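Side-chain contacts in similar to yteR (Bacilus subtilis) (Clostridium acetobutylicum, PDB 4WU0), which probably hydrolyses unsaturated rhamnogalacturonan fragments derived from pectin, as a member of glycoside hydrolase family 105: residues A[4-9]-A[39-44]; A[48-53]-A[84-89]. All blocks are in the same frame, centred on the assembly; numbering follows the deposited sequence.

Contacts 1 and 2 follow one another along the chain: 4-9 meets 39-44 before 48-53 meets 84-89, and their centres lie about 14 Å apart. Contact 1 joins the start of helix 4-14 to the end of helix 25-41; contact 2 packs helix 44-54 against helix 80-90. Helices 25-41 and 44-54 are successive, parted by a tight turn at K42 and D43, so the second half of contact 1 runs almost directly into the first half of contact 2. Both lie on the same side of the chain's centre, about 19 to 20 Å from it, within the mainly helical fold of a six-hairpin glycosidase. Contact 1's hydrogen bond and apolar packing in both join the first four helices.

Contact 1: residues A[4-9]-A[39-44]; sequences YSKLMA and EWTKDK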
loop_
_atom_site.group_PDB
_atom_site.type_symbol
_atom_site.label_atom_id
_atom_site.label_comp_id
_atom_site.label_asym_id
_atom_site.label_seq_id
_atom_site.Cartn_x
_atom_site.Cartn_y
_atom_site.Cartn_z
ATOM N N TYR A 4 -2.599 20.224 1.471
ATOM C CA TYR A 4 -1.808 19.540 0.466
ATOM C C TYR A 4 -2.572 18.461 -0.274
ATOM O O TYR A 4 -2.168 18.072 -1.375
ATOM C CB TYR A 4 -0.524 18.960 1.073
ATOM C CG TYR A 4 0.532 20.016 1.311
ATOM C CD1 TYR A 4 0.559 20.745 2.481
ATOM C CD2 TYR A 4 1.478 20.290 0.347
ATOM C CE1 TYR A 4 1.507 21.733 2.694
ATOM C CE2 TYR A 4 2.440 21.265 0.552
ATOM C CZ TYR A 4 2.445 21.978 1.728
ATOM O OH TYR A 4 3.389 22.943 1.929
ATOM N N SER A 5 -3.674 17.951 0.282
ATOM C CA SER A 5 -4.396 16.902 -0.456
ATOM C C SER A 5 -4.924 17.457 -1.786
ATOM O O SER A 5 -4.762 16.850 -2.864
ATOM C CB SER A 5 -5.551 16.291 0.370
ATOM O OG SER A 5 -6.511 17.267 0.688
ATOM N N LYS A 6 -5.525 18.632 -1.713
ATOM C CA LYS A 6 -6.060 19.275 -2.919
ATOM C C LYS A 6 -4.933 19.801 -3.815
ATOM O O LYS A 6 -4.978 19.658 -5.039
ATOM C CB LYS A 6 -6.996 20.419 -2.550
ATOM C CG LYS A 6 -7.525 21.187 -3.756
ATOM C CD LYS A 6 -8.488 22.304 -3.335
ATOM C CE LYS A 6 -9.063 23.013 -4.550
ATOM N NZ LYS A 6 -10.009 24.084 -4.120
ATOM N N LEU A 7 -3.925 20.411 -3.214
ATOM C CA LEU A 7 -2.832 20.951 -3.992
ATOM C C LEU A 7 -2.143 19.834 -4.776
ATOM O O LEU A 7 -1.812 19.996 -5.940
ATOM C CB LEU A 7 -1.827 21.690 -3.094
ATOM C CG LEU A 7 -0.633 22.334 -3.800
ATOM C CD1 LEU A 7 -1.054 23.317 -4.886
ATOM C CD2 LEU A 7 0.302 23.013 -2.796
ATOM N N MET A 8 -1.901 18.698 -4.136
ATOM C CA MET A 8 -1.296 17.586 -4.843
ATOM C C MET A 8 -2.210 16.993 -5.906
ATOM O O MET A 8 -1.754 16.639 -6.992
ATOM C CB MET A 8 -0.872 16.496 -3.874
ATOM C CG MET A 8 -0.173 15.352 -4.562
ATOM S SD MET A 8 1.261 15.905 -5.514
ATOM C CE MET A 8 2.418 15.763 -4.203
ATOM N N ALA A 9 -3.492 16.834 -5.584
ATOM C CA ALA A 9 -4.453 16.339 -6.566
ATOM C C ALA A 9 -4.451 17.233 -7.804
ATOM O O ALA A 9 -4.403 16.752 -8.933
ATOM C CB ALA A 9 -5.864 16.268 -5.957
ATOM N N GLU A 39 -14.258 13.678 -1.785
ATOM C CA GLU A 39 -15.099 13.557 -0.596
ATOM C C GLU A 39 -15.204 14.873 0.160
ATOM O O GLU A 39 -16.308 15.287 0.537
ATOM C CB GLU A 39 -14.524 12.477 0.329
ATOM C CG GLU A 39 -15.267 12.247 1.642
ATOM C CD GLU A 39 -14.620 11.135 2.462
ATOM O OE1 GLU A 39 -14.485 11.289 3.696
ATOM O OE2 GLU A 39 -14.229 10.111 1.861
ATOM N N TRP A 40 -14.068 15.526 0.400
ATOM C CA TRP A 40 -14.125 16.747 1.215
ATOM C C TRP A 40 -14.430 18.007 0.433
ATOM O O TRP A 40 -15.109 18.888 0.948
ATOM C CB TRP A 40 -12.910 16.925 2.118
ATOM C CG TRP A 40 -11.603 17.396 1.517
ATOM C CD1 TRP A 40 -10.528 16.623 1.198
ATOM C CD2 TRP A 40 -11.216 18.748 1.249
ATOM N NE1 TRP A 40 -9.500 17.409 0.741
ATOM C CE2 TRP A 40 -9.894 18.717 0.763
ATOM C CE3 TRP A 40 -11.859 19.987 1.373
ATOM C CZ2 TRP A 40 -9.210 19.877 0.396
ATOM C CZ3 TRP A 40 -11.174 21.134 1.010
ATOM C CH2 TRP A 40 -9.867 21.068 0.523
ATOM N N THR A 41 -13.987 18.084 -0.814
ATOM C CA THR A 41 -14.252 19.283 -1.609
ATOM C C THR A 41 -15.655 19.278 -2.210
ATOM O O THR A 41 -16.224 20.339 -2.486
ATOM C CB THR A 41 -13.264 19.443 -2.780
ATOM O OG1 THR A 41 -13.446 18.373 -3.721
ATOM C CG2 THR A 41 -11.814 19.491 -2.295
ATOM N N LYS A 42 -16.196 18.079 -2.392
ATOM C CA LYS A 42 -17.446 17.852 -3.115
ATOM C C LYS A 42 -17.384 18.390 -4.535
ATOM O O LYS A 42 -18.416 18.651 -5.164
ATOM C CB LYS A 42 -18.618 18.462 -2.341
ATOM C CG LYS A 42 -18.733 17.915 -0.905
ATOM C CD LYS A 42 -19.987 18.425 -0.224
ATOM C CE LYS A 42 -20.266 17.683 1.066
ATOM N NZ LYS A 42 -19.339 18.097 2.154
ATOM N N ASP A 43 -16.168 18.538 -5.049
ATOM C CA ASP A 43 -15.954 19.083 -6.379
ATOM C C ASP A 43 -15.927 17.967 -7.428
ATOM O O ASP A 43 -15.031 17.127 -7.432
ATOM C CB ASP A 43 -14.645 19.888 -6.395
ATOM C CG ASP A 43 -14.453 20.678 -7.671
ATOM O OD1 ASP A 43 -15.063 20.325 -8.705
ATOM O OD2 ASP A 43 -13.669 21.655 -7.645
ATOM N N LYS A 44 -16.906 17.991 -8.331
ATOM C CA LYS A 44 -17.070 16.912 -9.309
ATOM C C LYS A 44 -15.863 16.741 -10.229
ATOM O O LYS A 44 -15.673 15.677 -10.813
ATOM C CB LYS A 44 -18.346 17.127 -10.138
ATOM C CG LYS A 44 -18.659 15.988 -11.107
ATOM C CD LYS A 44 -19.989 16.188 -11.858
ATOM C CE LYS A 44 -20.187 15.127 -12.956
ATOM N NZ LYS A 44 -20.031 13.713 -12.462
#
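The hydroxyl of S5 has two partners: W40 NE1 donates to S5 OG at 3.0 Å, and E359 of helix 345-360, the last helix of the chain, hydrogen-bonds the same oxygen. The indole bond is moderately bent, with an N-H...O angle of 145°, and OG approaches the edge of the ring 19° out of its plane. Both the hydroxyl of S5 and CG of W40 sit between their own backbone N and carbonyl carbon (chi1 62° for S5), rotations that bring the two polar groups together. The next residue, K6, adds an apolar touch: its CB lies 3.7 Å from W40 CZ2, at an oblique approach to the ring.

The contact ties the first helix of the six-hairpin glycosidase fold, 4-14, to the C-terminal end of helix 25-41. On the 39-44 side the indole is backed by its neighbour T41, whose CG2 stands 3.5 Å above the ring plane and over its centre, while K3 makes a cation-pi contact with the same indole. T41 OG1 also accepts from D43 N at 3.0 Å, an ST turn, and bonds to V37 O in the preceding helical turn. This turn accompanies the helix exit at K42, where phi is positive, and leads to D43, the N-cap of helix 44-54. The extended chain of K6 takes its NZ to 5.6 Å from D43 OD2, a separation that permits at most a long-range electrostatic attraction.

Contact 2: residues A[48-53]-A[84-89]; sequences DFIIKT and ITLFKE
With CG beside its backbone N and anti to its carbonyl carbon (chi1 -75°), L86 extends toward helix 44-54 and presents CD2 to I50 and I51. In I50 the complementary branch is CG2, which chi1 of -65° sets anti to the backbone N; in I51 it is CG1. This is apolar helix-helix packing between helices 44-54 and 80-90 of the six-hairpin glycosidase fold, and the nearest pair of CA atoms, I51 CA and L86 CA, is 7.6 Å apart.

L86 CD2 touches both isoleucines, standing 3.7 Å from I51 CG1 and 3.8 Å from I50 CG2, while its other methyl, CD1, comes to 4.1 Å from I50 CG2. The leucine thus engages two consecutive residues of the facing helix, crossing each side chain obliquely. L47 and M54 of that same helix touch L86 as well, and Y95 of helix 93-108 reaches both L86 and I51. I50 also touches L31 and A35 of helix 25-41, so this part of the core draws on several helices; L86 and I50 are buried, whereas I51 is partly exposed.

Within 48-53, T53 reaches back one turn: its OG1 donates to F49 O at 2.9 Å, tilted 31° from the carbonyl plane. The backbone N of T53 binds the same oxygen at 3.0 Å, and the two donors arrive from opposite faces of that plane. The hydroxyl also lies over the F49 ring, with T53 OG1 3.8 Å above the ring plane and over its centre.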
loop_
_atom_site.group_PDB
_atom_site.type_symbol
_atom_site.label_atom_id
_atom_site.label_comp_id
_atom_site.label_asym_id
_atom_site.label_seq_id
_atom_site.Cartn_x
_atom_site.Cartn_y
_atom_site.Cartn_z
ATOM N N ASP A 48 -14.775 13.213 -11.774
ATOM C CA ASP A 48 -14.681 13.083 -13.223
ATOM C C ASP A 48 -13.306 12.596 -13.671
ATOM O O ASP A 48 -13.211 11.787 -14.586
ATOM C CB ASP A 48 -15.018 14.407 -13.910
ATOM C CG ASP A 48 -16.484 14.760 -13.807
ATOM O OD1 ASP A 48 -17.309 13.843 -13.602
ATOM O OD2 ASP A 48 -16.808 15.959 -13.945
ATOM N N PHE A 49 -12.247 13.067 -13.011
ATOM C CA PHE A 49 -10.898 12.602 -13.295
ATOM C C PHE A 49 -10.745 11.118 -13.019
ATOM O O PHE A 49 -10.126 10.394 -13.786
ATOM C CB PHE A 49 -9.860 13.375 -12.479
ATOM C CG PHE A 49 -8.445 12.969 -12.768
ATOM C CD1 PHE A 49 -7.832 13.364 -13.939
ATOM C CD2 PHE A 49 -7.738 12.187 -11.873
ATOM C CE1 PHE A 49 -6.532 13.000 -14.217
ATOM C CE2 PHE A 49 -6.418 11.826 -12.137
ATOM C CZ PHE A 49 -5.830 12.231 -13.333
ATOM N N ILE A 50 -11.315 10.673 -11.912
ATOM C CA ILE A 50 -11.269 9.256 -11.558
ATOM C C ILE A 50 -12.004 8.423 -12.597
ATOM O O ILE A 50 -11.483 7.422 -13.072
ATOM C CB ILE A 50 -11.852 9.033 -10.162
ATOM C CG1 ILE A 50 -10.971 9.722 -9.127
ATOM C CG2 ILE A 50 -11.916 7.544 -9.840
ATOM C CD1 ILE A 50 -11.629 9.827 -7.769
ATOM N N ILE A 51 -13.192 8.869 -12.978
ATOM C CA ILE A 51 -13.987 8.152 -13.954
ATOM C C ILE A 51 -13.237 8.039 -15.275
ATOM O O ILE A 51 -13.142 6.949 -15.860
ATOM C CB ILE A 51 -15.349 8.847 -14.147
ATOM C CG1 ILE A 51 -16.204 8.689 -12.879
ATOM C CG2 ILE A 51 -16.083 8.300 -15.365
ATOM C CD1 ILE A 51 -17.480 9.555 -12.858
ATOM N N LYS A 52 -12.705 9.168 -15.746
ATOM C CA LYS A 52 -12.034 9.217 -17.037
ATOM C C LYS A 52 -10.811 8.310 -17.044
ATOM O O LYS A 52 -10.570 7.604 -18.025
ATOM C CB LYS A 52 -11.641 10.658 -17.388
ATOM C CG LYS A 52 -10.557 10.781 -18.460
ATOM C CD LYS A 52 -10.205 12.235 -18.749
ATOM C CE LYS A 52 -9.471 12.907 -17.594
ATOM N NZ LYS A 52 -8.046 12.494 -17.538
ATOM N N THR A 53 -10.056 8.307 -15.944
ATOM C CA THR A 53 -8.876 7.448 -15.835
ATOM C C THR A 53 -9.299 5.962 -15.933
ATOM O O THR A 53 -8.723 5.177 -16.701
ATOM C CB THR A 53 -8.123 7.715 -14.518
ATOM O OG1 THR A 53 -7.676 9.079 -14.498
ATOM C CG2 THR A 53 -6.913 6.773 -14.366
ATOM N N ILE A 84 -14.830 -0.244 -6.211
ATOM C CA ILE A 84 -15.853 -0.222 -5.170
ATOM C C ILE A 84 -16.347 1.193 -4.960
ATOM O O ILE A 84 -17.559 1.442 -4.882
ATOM C CB ILE A 84 -15.358 -0.861 -3.861
ATOM C CG1 ILE A 84 -15.082 -2.340 -4.096
ATOM C CG2 ILE A 84 -16.391 -0.707 -2.737
ATOM C CD1 ILE A 84 -14.358 -3.033 -2.954
ATOM N N THR A 85 -15.406 2.125 -4.856
ATOM C CA THR A 85 -15.744 3.519 -4.639
ATOM C C THR A 85 -16.594 4.049 -5.791
ATOM O O THR A 85 -17.609 4.716 -5.573
ATOM C CB THR A 85 -14.450 4.316 -4.479
ATOM O OG1 THR A 85 -13.787 3.853 -3.293
ATOM C CG2 THR A 85 -14.715 5.814 -4.389
ATOM N N LEU A 86 -16.208 3.727 -7.012
ATOM C CA LEU A 86 -16.955 4.201 -8.172
ATOM C C LEU A 86 -18.337 3.567 -8.246
ATOM O O LEU A 86 -19.301 4.234 -8.635
ATOM C CB LEU A 86 -16.199 3.934 -9.465
ATOM C CG LEU A 86 -15.016 4.850 -9.760
ATOM C CD1 LEU A 86 -14.138 4.271 -10.856
ATOM C CD2 LEU A 86 -15.505 6.238 -10.145
ATOM N N PHE A 87 -18.444 2.284 -7.899
ATOM C CA PHE A 87 -19.754 1.640 -7.927
ATOM C C PHE A 87 -20.682 2.278 -6.895
ATOM O O PHE A 87 -21.858 2.520 -7.178
ATOM C CB PHE A 87 -19.668 0.136 -7.689
ATOM C CG PHE A 87 -21.015 -0.544 -7.734
ATOM C CD1 PHE A 87 -21.756 -0.537 -8.899
ATOM C CD2 PHE A 87 -21.534 -1.164 -6.622
ATOM C CE1 PHE A 87 -23.011 -1.146 -8.953
ATOM C CE2 PHE A 87 -22.777 -1.779 -6.669
ATOM C CZ PHE A 87 -23.505 -1.771 -7.831
ATOM N N LYS A 88 -20.157 2.551 -5.704
ATOM C CA LYS A 88 -20.959 3.176 -4.656
ATOM C C LYS A 88 -21.384 4.596 -5.047
ATOM O O LYS A 88 -22.521 5.010 -4.775
ATOM C CB LYS A 88 -20.221 3.169 -3.310
ATOM C CG LYS A 88 -19.992 1.759 -2.725
ATOM C CD LYS A 88 -19.219 1.794 -1.392
ATOM C CE LYS A 88 -20.044 2.380 -0.247
ATOM N NZ LYS A 88 -21.349 1.665 -0.080
ATOM N N GLU A 89 -20.480 5.332 -5.681
ATOM C CA GLU A 89 -20.754 6.712 -6.068
ATOM C C GLU A 89 -21.691 6.833 -7.270
ATOM O O GLU A 89 -22.545 7.710 -7.284
ATOM C CB GLU A 89 -19.459 7.476 -6.358
ATOM C CG GLU A 89 -19.660 8.935 -6.787
ATOM C CD GLU A 89 -20.264 9.824 -5.704
ATOM O OE1 GLU A 89 -20.941 10.816 -6.075
ATOM O OE2 GLU A 89 -20.047 9.544 -4.496
#